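Local coordinates for protein glucanase (Klebsiella pneumoniae, PDB 5GY3) that probably hydrolyses internal beta-1,4-glucosidic bonds in cellulose and related beta-glucans, as a family 8 glycosyl hydrolase endoglucanase, at residues F11-P14 / D15-I19. Residues are numbered along the deposited sequence; the frame is centred on the assembly and turned at random.
Sequences FMMP and DGRII
Met13 CG fills the hollow between Arg17 and Ile19 on one side of this tight chain reversal. Met13 CG sits 3.5 Å from Ile19 CG1 and lies over one face of the Arg17 guanidinium, towards the rim. Bends at chi2 and chi3 (-53° and 104°) fold the Met13 chain back, bringing its CE to 3.8 Å from Ile19 CG1. Met12 and Ile18 form the other bump-and-hollow pair: CD1 of Ile18 packs 3.8 Å from Met12 CB, while the extended methionine runs on until its CE rests on the CA of Gly16. Leu51 of helix 45-59 touches both of these side chains. Between the two layers runs a type I turn, Met13 to Gly16, closed by a hydrogen bond from Gly16 N to Met13 O. Met12 and Ile18 make a single antiparallel beta bridge, a non-hydrogen-bonded pair flanked by hydrogen bonds from Met13 N to Arg17 O (2.7 Å) and Ile19 N to Phe11 O. Asp15 OD1 accepts the backbone N-H of Arg17, an Asx turn. Asp15 OD2 uses its syn lone pair in a salt bridge to Arg17 NE, 2.6 Å away in the guanidinium plane. One carboxylate thus grips both backbone and side chain of Arg17, which should fix the guanidinium's rotation beneath Met13 CG and stiffen the turn leaving helix 2-11.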
loop_
_atom_site.group_PDB
_atom_site.type_symbol
_atom_site.label_atom_id
_atom_site.label_comp_id
_atom_site.label_asym_id
_atom_site.label_seq_id
_atom_site.Cartn_x
_atom_site.Cartn_y
_atom_site.Cartn_z
ATOM N N PHE A 11 11.668 -4.050 -14.540
ATOM C CA PHE A 11 10.234 -3.862 -14.414
ATOM C C PHE A 11 9.671 -2.603 -15.058
ATOM O O PHE A 11 8.447 -2.495 -15.172
ATOM C CB PHE A 11 9.832 -3.872 -12.930
ATOM C CG PHE A 11 10.342 -5.060 -12.185
ATOM C CD1 PHE A 11 9.859 -6.332 -12.476
ATOM C CD2 PHE A 11 11.327 -4.924 -11.222
ATOM C CE1 PHE A 11 10.334 -7.441 -11.795
ATOM C CE2 PHE A 11 11.802 -6.027 -10.538
ATOM C CZ PHE A 11 11.295 -7.293 -10.826
ATOM N N MET A 12 10.490 -1.648 -15.477
ATOM C CA MET A 12 9.955 -0.424 -16.062
ATOM C C MET A 12 10.104 -0.447 -17.582
ATOM O O MET A 12 11.208 -0.642 -18.100
ATOM C CB MET A 12 10.638 0.815 -15.480
ATOM C CG MET A 12 9.990 2.110 -15.937
ATOM S SD MET A 12 10.801 3.565 -15.222
ATOM C CE MET A 12 9.910 4.867 -16.069
ATOM N N MET A 13 8.990 -0.248 -18.287
ATOM C CA MET A 13 8.961 -0.169 -19.740
ATOM C C MET A 13 9.272 1.247 -20.194
ATOM O O MET A 13 9.076 2.211 -19.447
ATOM C CB MET A 13 7.589 -0.583 -20.277
ATOM C CG MET A 13 7.248 -2.066 -20.160
ATOM S SD MET A 13 8.492 -3.170 -20.860
ATOM C CE MET A 13 9.287 -3.778 -19.380
ATOM N N PRO A 14 9.758 1.408 -21.426
ATOM C CA PRO A 14 10.096 2.761 -21.903
ATOM C C PRO A 14 8.905 3.707 -21.945
ATOM O O PRO A 14 9.105 4.930 -21.869
ATOM C CB PRO A 14 10.681 2.509 -23.303
ATOM C CG PRO A 14 10.313 1.085 -23.651
ATOM C CD PRO A 14 10.207 0.357 -22.355
ATOM N N ASP A 15 7.675 3.190 -22.033
ATOM C CA ASP A 15 6.497 4.051 -22.019
ATOM C C ASP A 15 6.101 4.498 -20.616
ATOM O O ASP A 15 5.140 5.263 -20.489
ATOM C CB ASP A 15 5.301 3.366 -22.700
ATOM C CG ASP A 15 4.874 2.062 -22.019
ATOM O OD1 ASP A 15 5.448 1.682 -20.976
ATOM O OD2 ASP A 15 3.934 1.416 -22.536
ATOM N N GLY A 16 6.818 4.062 -19.577
ATOM C CA GLY A 16 6.510 4.434 -18.211
ATOM C C GLY A 16 5.713 3.419 -17.412
ATOM O O GLY A 16 5.405 3.692 -16.244
ATOM N N ARG A 17 5.364 2.267 -17.994
ATOM C CA ARG A 17 4.679 1.213 -17.247
ATOM C C ARG A 17 5.642 0.453 -16.349
ATOM O O ARG A 17 6.780 0.169 -16.739
ATOM C CB ARG A 17 4.010 0.208 -18.195
ATOM C CG ARG A 17 2.833 0.736 -18.950
ATOM C CD ARG A 17 2.220 -0.311 -19.896
ATOM N NE ARG A 17 3.101 -0.595 -21.029
ATOM C CZ ARG A 17 3.537 -1.805 -21.369
ATOM N NH1 ARG A 17 3.156 -2.874 -20.684
ATOM N NH2 ARG A 17 4.344 -1.944 -22.408
ATOM N N ILE A 18 5.173 0.112 -15.142
ATOM C CA ILE A 18 5.817 -0.878 -14.283
ATOM C C ILE A 18 5.108 -2.204 -14.505
ATOM O O ILE A 18 3.870 -2.267 -14.473
ATOM C CB ILE A 18 5.754 -0.474 -12.800
ATOM C CG1 ILE A 18 6.598 0.776 -12.567
ATOM C CG2 ILE A 18 6.246 -1.621 -11.910
ATOM C CD1 ILE A 18 8.098 0.537 -12.606
ATOM N N ILE A 19 5.883 -3.257 -14.736
ATOM C CA ILE A 19 5.355 -4.539 -15.187
ATOM C C ILE A 19 5.426 -5.530 -14.038
ATOM O O ILE A 19 6.510 -5.798 -13.502
ATOM C CB ILE A 19 6.133 -5.057 -16.407
ATOM C CG1 ILE A 19 5.988 -4.092 -17.577
ATOM C CG2 ILE A 19 5.627 -6.394 -16.807
ATOM C CD1 ILE A 19 4.567 -3.789 -17.941
#